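Local coordinates for protein cytosolic IMP-GMP specific 5'-nucleotidase (PDB 4OHF) that probably removes the 5'-phosphate of IMP and GMP in the cytosol, as a magnesium-dependent nucleotidase of the haloacid dehalogenase superfamily, at residues 20-25 / 193-198; 197-200 / 204-207; 299-304 / 432-437. All coordinates share one frame; numbering follows the deposited sequence.

Interaction 1. Residues 20-25 / 193-198; sequences IGLDMD and EGLKHF. With MG (magnesium ion), chain J; PO4 (phosphate ion), chain H.
Ile20 and Phe198 make one of the two side-chain contacts, Leu22 and Leu195 the other, and both are apolar. With CG1 of Ile20 anti to the carbonyl carbon (chi1 -70°) and the branch extended beyond it, its CD1 reaches the edge of the Phe198 ring, close to the ring plane, 3.4 Å from CD1 and 3.5 Å from CE1 of Phe198; the two side chains cross at about a right angle. Two residues further along the strand and one turn back along the helix, Leu22 and Leu195 run past each other in opposite directions, with Leu22 CD1 3.9 Å from Leu195 CD2.

The polar end of 20-25 turns to the magnesium ion. Asp23, at the N-cap of the next helix, embraces the metal with both carboxylate oxygens, unevenly: OD1 of Asp23 lies 2.2 Å from the ion and OD2 2.5 Å. Asp25 uses its backbone instead, the O of Asp25 binding the magnesium ion at 2.1 Å, as the second aspartate of the DxD motif typically does in this superfamily. Asp303, a phosphate oxygen and a water complete the shell.

The phosphate, probably from the crystallisation liquor, is also held by backbone: Asp25 N donates to its O3 at 2.7 Å, and Met24 N bonds the same oxygen weakly. Thr209, Asn210 and Lys247 bind it too.

Strand 19-22 lies between 298-302 and 204-208, all parallel. Helix 189-200 covers it with Leu195 and Phe198, Ile205 of strand 204-208 touching both leucines, and His197 packs on Cys362 of the second subunit.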
# COMPACT_ATOMS: atom_id res chain seq x y z
N ILE B 20 1.05 -0.96 -36.08
CA ILE B 20 1.15 0.35 -35.47
C ILE B 20 -0.25 0.79 -35.01
O ILE B 20 -1.14 1.02 -35.83
CB ILE B 20 1.71 1.40 -36.44
CG1 ILE B 20 3.18 1.13 -36.70
CG2 ILE B 20 1.57 2.77 -35.84
CD1 ILE B 20 3.77 2.01 -37.77
N GLY B 21 -0.43 0.87 -33.70
CA GLY B 21 -1.71 1.28 -33.14
C GLY B 21 -1.72 2.78 -32.94
O GLY B 21 -0.84 3.34 -32.28
N LEU B 22 -2.73 3.44 -33.51
CA LEU B 22 -2.82 4.89 -33.40
C LEU B 22 -3.99 5.38 -32.58
O LEU B 22 -5.12 4.94 -32.76
CB LEU B 22 -2.93 5.53 -34.79
CG LEU B 22 -1.81 5.28 -35.80
CD1 LEU B 22 -2.19 5.87 -37.17
CD2 LEU B 22 -0.51 5.89 -35.29
N ASP B 23 -3.69 6.29 -31.67
CA ASP B 23 -4.67 6.96 -30.83
C ASP B 23 -5.34 7.90 -31.85
O ASP B 23 -4.66 8.43 -32.71
CB ASP B 23 -3.92 7.74 -29.75
CG ASP B 23 -4.77 8.77 -29.04
OD1 ASP B 23 -5.24 9.72 -29.69
OD2 ASP B 23 -4.94 8.63 -27.82
N MET B 24 -6.65 8.10 -31.77
CA MET B 24 -7.30 8.98 -32.75
C MET B 24 -7.31 10.47 -32.41
O MET B 24 -6.65 11.26 -33.09
CB MET B 24 -8.74 8.52 -33.02
CG MET B 24 -9.47 9.45 -33.96
SD MET B 24 -11.19 8.97 -34.34
CE MET B 24 -12.03 9.44 -32.84
N ASP B 25 -8.06 10.87 -31.40
CA ASP B 25 -8.14 12.28 -31.04
C ASP B 25 -6.83 12.84 -30.50
O ASP B 25 -6.39 12.47 -29.42
CB ASP B 25 -9.28 12.50 -30.03
CG ASP B 25 -10.65 12.22 -30.63
OD1 ASP B 25 -11.06 12.90 -31.60
OD2 ASP B 25 -11.33 11.30 -30.14
N GLU B 193 -0.85 10.48 -46.83
CA GLU B 193 0.25 9.98 -47.65
C GLU B 193 1.13 9.09 -46.78
O GLU B 193 1.57 8.02 -47.22
CB GLU B 193 1.09 11.13 -48.21
CG GLU B 193 0.35 12.10 -49.12
CD GLU B 193 -0.66 11.41 -50.06
OE1 GLU B 193 -0.30 10.37 -50.67
OE2 GLU B 193 -1.81 11.91 -50.18
N GLY B 194 1.37 9.53 -45.55
CA GLY B 194 2.20 8.79 -44.63
C GLY B 194 1.69 7.40 -44.33
O GLY B 194 2.45 6.43 -44.35
N LEU B 195 0.40 7.29 -44.04
CA LEU B 195 -0.18 6.00 -43.77
C LEU B 195 0.00 5.12 -45.00
O LEU B 195 0.47 3.98 -44.89
CB LEU B 195 -1.67 6.15 -43.43
CG LEU B 195 -1.90 6.83 -42.08
CD1 LEU B 195 -3.37 7.12 -41.88
CD2 LEU B 195 -1.37 5.93 -40.99
N LYS B 196 -0.36 5.64 -46.16
CA LYS B 196 -0.21 4.88 -47.39
C LYS B 196 1.23 4.42 -47.51
O LYS B 196 1.50 3.25 -47.78
CB LYS B 196 -0.60 5.73 -48.59
CG LYS B 196 -2.09 5.83 -48.82
CD LYS B 196 -2.34 6.37 -50.21
CE LYS B 196 -3.81 6.56 -50.52
NZ LYS B 196 -4.01 6.99 -51.94
N HIS B 197 2.15 5.33 -47.28
CA HIS B 197 3.55 4.98 -47.34
C HIS B 197 3.78 3.71 -46.52
O HIS B 197 4.17 2.68 -47.06
CB HIS B 197 4.40 6.11 -46.78
CG HIS B 197 5.87 5.95 -47.03
ND1 HIS B 197 6.83 6.46 -46.19
CD2 HIS B 197 6.53 5.33 -48.04
CE1 HIS B 197 8.03 6.17 -46.67
NE2 HIS B 197 7.88 5.49 -47.79
N PHE B 198 3.54 3.80 -45.22
CA PHE B 198 3.73 2.66 -44.32
C PHE B 198 3.01 1.38 -44.74
O PHE B 198 3.59 0.30 -44.68
CB PHE B 198 3.31 3.02 -42.89
CG PHE B 198 4.40 3.65 -42.07
CD1 PHE B 198 4.72 3.15 -40.82
CD2 PHE B 198 5.12 4.74 -42.55
CE1 PHE B 198 5.74 3.72 -40.05
CE2 PHE B 198 6.14 5.31 -41.79
CZ PHE B 198 6.45 4.80 -40.54
MG MG J . -5.67 11.06 -27.99
P PO4 H . -8.68 9.09 -28.29
O1 PO4 H . -9.99 9.63 -27.82
O2 PO4 H . -7.61 10.07 -28.03
O3 PO4 H . -8.76 8.80 -29.74
O4 PO4 H . -8.38 7.84 -27.54
O HOH W 1 -6.53 11.36 -26.12

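Interaction 2. Residues 197-200 / 204-207; sequences HFIR and KIFI
This is a helix-on-strand contact between chain neighbours: the last turn of helix 189-200 lies on the start of strand 204-208, after a connection of three residues, and Ile205 carries the strand's part of it. No hydrogen bond joins the two segments. The backbones come nearest at Ile199 and Lys204, whose CA atoms are 6.1 Å apart where the chain folds back.

Ile205 points toward the helix, and its longer branch does the work. With CG1 set anti to the carbonyl carbon (chi1 -56°) and the branch then extended (chi2 173°), the CD1 methyl reaches the helix surface. There it meets Ile199 at the middle of that residue's own long branch, Ile205 CD1 being 3.6 Å from Ile199 CG1, and the methyl CD1 of Ile199 lies slightly further off, at 4.1 Å from Ile205 CD1. The two isoleucines cross at roughly a right angle, so the end of Ile205 meets the length of the Ile199 branch. Phe198 adds only its stem: its CB is 4.2 Å from Ile205 CD1, while its ring leads away to Met14 and strand 19-22.

Ile205 has further apolar company from both sides of this layer: Leu195, one turn earlier on the same helix, packs on its CD1 methyl, and Leu22 of the adjoining strand touches it as well. Whereas Ile205 faces the helix, its neighbour Lys204 points away from it, its ammonium making a long, weak ion pair with Glu239.

A helix that turns tightly into a parallel strand and packs back on it through aliphatic side chains is the repeating alpha/beta element of the Rossmann-like core of the haloacid dehalogenase superfamily.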
# COMPACT_ATOMS: atom_id res chain seq x y z
N HIS B 197 2.15 5.33 -47.28
CA HIS B 197 3.55 4.98 -47.34
C HIS B 197 3.78 3.71 -46.52
O HIS B 197 4.17 2.68 -47.06
CB HIS B 197 4.40 6.11 -46.78
CG HIS B 197 5.87 5.95 -47.03
ND1 HIS B 197 6.83 6.46 -46.19
CD2 HIS B 197 6.53 5.33 -48.04
CE1 HIS B 197 8.03 6.17 -46.67
NE2 HIS B 197 7.88 5.49 -47.79
N PHE B 198 3.54 3.80 -45.22
CA PHE B 198 3.73 2.66 -44.32
C PHE B 198 3.01 1.38 -44.74
O PHE B 198 3.59 0.30 -44.68
CB PHE B 198 3.31 3.02 -42.89
CG PHE B 198 4.40 3.65 -42.07
CD1 PHE B 198 4.72 3.15 -40.82
CD2 PHE B 198 5.12 4.74 -42.55
CE1 PHE B 198 5.74 3.72 -40.05
CE2 PHE B 198 6.14 5.31 -41.79
CZ PHE B 198 6.45 4.80 -40.54
N ILE B 199 1.76 1.49 -45.15
CA ILE B 199 1.01 0.31 -45.55
C ILE B 199 1.68 -0.33 -46.75
O ILE B 199 1.81 -1.55 -46.85
CB ILE B 199 -0.43 0.67 -45.91
CG1 ILE B 199 -1.11 1.33 -44.71
CG2 ILE B 199 -1.19 -0.58 -46.32
CD1 ILE B 199 -2.42 1.99 -45.03
N ARG B 200 2.12 0.52 -47.67
CA ARG B 200 2.79 0.09 -48.88
C ARG B 200 3.93 -0.87 -48.56
O ARG B 200 4.17 -1.81 -49.31
CB ARG B 200 3.31 1.33 -49.61
CG ARG B 200 3.66 1.15 -51.06
CD ARG B 200 4.00 2.51 -51.66
NE ARG B 200 2.86 3.42 -51.56
CZ ARG B 200 2.93 4.71 -51.22
NH1 ARG B 200 1.83 5.44 -51.18
NH2 ARG B 200 4.11 5.26 -50.92
N LYS B 204 0.84 -2.80 -40.84
CA LYS B 204 -0.58 -2.85 -40.55
C LYS B 204 -0.86 -1.70 -39.59
O LYS B 204 -0.14 -1.51 -38.63
CB LYS B 204 -0.98 -4.17 -39.90
CG LYS B 204 -1.17 -5.33 -40.87
CD LYS B 204 -1.62 -6.55 -40.08
CE LYS B 204 -1.82 -7.78 -40.95
NZ LYS B 204 -2.17 -8.97 -40.08
N ILE B 205 -1.91 -0.94 -39.87
CA ILE B 205 -2.24 0.18 -39.02
C ILE B 205 -3.63 0.05 -38.42
O ILE B 205 -4.59 -0.24 -39.13
CB ILE B 205 -2.16 1.48 -39.83
CG1 ILE B 205 -0.76 1.59 -40.44
CG2 ILE B 205 -2.46 2.69 -38.95
CD1 ILE B 205 -0.61 2.72 -41.39
N PHE B 206 -3.74 0.25 -37.12
CA PHE B 206 -5.04 0.18 -36.47
C PHE B 206 -5.28 1.39 -35.57
O PHE B 206 -4.34 2.00 -35.07
CB PHE B 206 -5.19 -1.14 -35.67
CG PHE B 206 -4.30 -1.27 -34.45
CD1 PHE B 206 -4.77 -0.90 -33.18
CD2 PHE B 206 -3.04 -1.85 -34.55
CE1 PHE B 206 -4.00 -1.12 -32.03
CE2 PHE B 206 -2.25 -2.07 -33.40
CZ PHE B 206 -2.74 -1.71 -32.14
N ILE B 207 -6.55 1.73 -35.40
CA ILE B 207 -6.95 2.84 -34.56
C ILE B 207 -7.36 2.32 -33.19
O ILE B 207 -8.03 1.28 -33.09
CB ILE B 207 -8.12 3.61 -35.19
CG1 ILE B 207 -7.66 4.29 -36.47
CG2 ILE B 207 -8.68 4.64 -34.20
CD1 ILE B 207 -8.74 5.03 -37.18

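Interaction 3. Residues 299-304 / 432-437; sequences LYIGDH and EKLSDL. With MG (magnesium ion), chain J.
Ile301 reaches Leu434 and Leu437 because its CG1 stands anti to the carbonyl carbon (chi1 -53°) and the branch then continues fully extended (chi2 175°), which carries CD1 out from the strand. Both leucines answer with CG placed opposite the backbone nitrogen, and each offers one methyl to the same Ile301 methyl. Leu437 CD2 lies 3.4 Å from Ile301 CD1, and Leu434 CD1 is 3.8 Å from Ile301 CD1. The long axes of the leucine side chains cross obliquely with that of Ile301. All three residues are buried, and Leu437 also leans on Ile429 and Met431 of strand 429-431, while Leu434 touches Leu28.

Around the weakly bonded helical turn of about 434-437, Lys433 and Asp436 are joined by three bonds. The backbone N of Lys433 donates to OD1 of Asp436 at 3.1 Å, coming from above the carboxylate plane, and the ammonium NZ of Lys433 forms a salt bridge with OD2 of Asp436 at 3.2 Å, on its syn side. In return Asp436 N donates to Lys433 O at 2.8 Å. His4 gives OD2 a further hydrogen bond.

At the end of the strand the contacts are polar. Asp303 binds the magnesium ion through OD1, at 2.2 Å, and Thr27 hydrogen-bonds the same oxygen. OD2 of Asp303 accepts a hydrogen bond from His304 ND1 at 2.8 Å, nearly straight at 172°, on the anti lone pair and in the plane of the imidazole.

The chemistry thus divides in two: one methyl of Ile301, met by two leucine methyls, makes the contact across the segments, while bonds at both oxygens fix the rotation of the Asp303 carboxylate. OD1 alone binds the metal, and OD2 is turned to His304. Gly302 and Asp303 together fit the Gly-Asp signature of motif IV in this superfamily.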
# COMPACT_ATOMS: atom_id res chain seq x y z
N LEU B 299 3.56 -1.19 -32.12
CA LEU B 299 3.90 0.15 -31.66
C LEU B 299 2.61 0.95 -31.51
O LEU B 299 1.83 1.09 -32.46
CB LEU B 299 4.82 0.87 -32.66
CG LEU B 299 5.00 2.36 -32.32
CD1 LEU B 299 5.57 2.52 -30.91
CD2 LEU B 299 5.90 2.99 -33.34
N TYR B 300 2.36 1.45 -30.30
CA TYR B 300 1.19 2.26 -30.05
C TYR B 300 1.67 3.71 -29.90
O TYR B 300 2.64 3.98 -29.20
CB TYR B 300 0.48 1.81 -28.77
CG TYR B 300 -0.49 2.84 -28.24
CD1 TYR B 300 -0.19 3.60 -27.10
CD2 TYR B 300 -1.69 3.10 -28.89
CE1 TYR B 300 -1.06 4.59 -26.64
CE2 TYR B 300 -2.56 4.09 -28.45
CZ TYR B 300 -2.25 4.83 -27.33
OH TYR B 300 -3.11 5.83 -26.91
N ILE B 301 0.99 4.63 -30.58
CA ILE B 301 1.35 6.03 -30.51
C ILE B 301 0.20 6.84 -29.94
O ILE B 301 -0.90 6.83 -30.49
CB ILE B 301 1.70 6.60 -31.89
CG1 ILE B 301 2.76 5.72 -32.55
CG2 ILE B 301 2.21 8.04 -31.73
CD1 ILE B 301 3.11 6.12 -33.96
N GLY B 302 0.48 7.55 -28.84
CA GLY B 302 -0.53 8.38 -28.19
C GLY B 302 -0.08 9.83 -28.09
O GLY B 302 0.99 10.20 -28.58
N ASP B 303 -0.90 10.67 -27.44
CA ASP B 303 -0.58 12.08 -27.28
C ASP B 303 -0.39 12.51 -25.83
O ASP B 303 0.12 13.58 -25.57
CB ASP B 303 -1.67 12.95 -27.92
CG ASP B 303 -3.05 12.45 -27.62
OD1 ASP B 303 -3.56 11.61 -28.38
OD2 ASP B 303 -3.64 12.88 -26.61
N HIS B 304 -0.81 11.66 -24.89
CA HIS B 304 -0.63 11.99 -23.48
C HIS B 304 -0.33 10.75 -22.64
O HIS B 304 -0.81 9.67 -22.96
CB HIS B 304 -1.86 12.74 -22.92
CG HIS B 304 -1.96 14.16 -23.41
ND1 HIS B 304 -2.49 14.49 -24.64
CD2 HIS B 304 -1.53 15.32 -22.86
CE1 HIS B 304 -2.38 15.79 -24.83
NE2 HIS B 304 -1.80 16.32 -23.77
N GLU B 432 6.65 16.08 -32.74
CA GLU B 432 5.59 17.05 -32.57
C GLU B 432 4.27 16.53 -33.14
O GLU B 432 3.21 16.83 -32.60
CB GLU B 432 5.95 18.37 -33.22
CG GLU B 432 4.76 19.29 -33.40
CD GLU B 432 5.08 20.46 -34.31
OE1 GLU B 432 5.91 20.27 -35.23
OE2 GLU B 432 4.50 21.54 -34.11
N LYS B 433 4.33 15.77 -34.23
CA LYS B 433 3.11 15.23 -34.83
C LYS B 433 3.37 13.95 -35.63
O LYS B 433 4.47 13.72 -36.13
CB LYS B 433 2.43 16.28 -35.72
CG LYS B 433 3.28 16.78 -36.88
CD LYS B 433 2.51 17.77 -37.73
CE LYS B 433 3.37 18.29 -38.86
NZ LYS B 433 4.63 18.81 -38.28
N LEU B 434 2.35 13.13 -35.75
CA LEU B 434 2.42 11.85 -36.43
C LEU B 434 3.06 11.83 -37.83
O LEU B 434 3.82 10.90 -38.16
CB LEU B 434 1.02 11.26 -36.51
CG LEU B 434 0.85 9.87 -37.09
CD1 LEU B 434 1.64 8.82 -36.27
CD2 LEU B 434 -0.63 9.56 -37.08
N SER B 435 2.77 12.83 -38.66
CA SER B 435 3.34 12.84 -40.00
C SER B 435 4.86 12.97 -39.91
O SER B 435 5.58 12.66 -40.86
CB SER B 435 2.74 13.98 -40.84
OG SER B 435 3.11 15.26 -40.35
N ASP B 436 5.36 13.45 -38.77
CA ASP B 436 6.80 13.56 -38.59
C ASP B 436 7.32 12.12 -38.68
O ASP B 436 8.25 11.81 -39.43
CB ASP B 436 7.15 14.18 -37.23
CG ASP B 436 6.86 15.68 -37.18
OD1 ASP B 436 6.85 16.26 -36.05
OD2 ASP B 436 6.63 16.29 -38.25
N LEU B 437 6.71 11.23 -37.92
CA LEU B 437 7.12 9.84 -37.96
C LEU B 437 6.82 9.20 -39.32
O LEU B 437 7.71 8.59 -39.93
CB LEU B 437 6.43 9.04 -36.86
CG LEU B 437 6.66 7.53 -36.92
CD1 LEU B 437 8.14 7.23 -36.78
CD2 LEU B 437 5.87 6.84 -35.82
MG MG J . -5.67 11.06 -27.99
O HOH W 1 -6.53 11.36 -26.12

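The three contacts gather on one face of the central sheet, where strands 298-302, 19-22 and 204-208 lie side by side in parallel. Interaction 1 sits in the middle, its centre about 6 Å from that of interaction 2 and about 9 Å from that of interaction 3; the centres of the outer two are about 13 Å apart. Interactions 1 and 2 share helix 189-200 and its residues His197 and Phe198, and interaction 3 adds helix 434-438 alongside. Along the chain, strand 19-22 comes first, then helix 189-200 and strand 204-208, then strand 298-302 and finally 432-437. Interactions 1 and 3 jointly supply the magnesium site, so residues far apart in sequence converge at the strand ends.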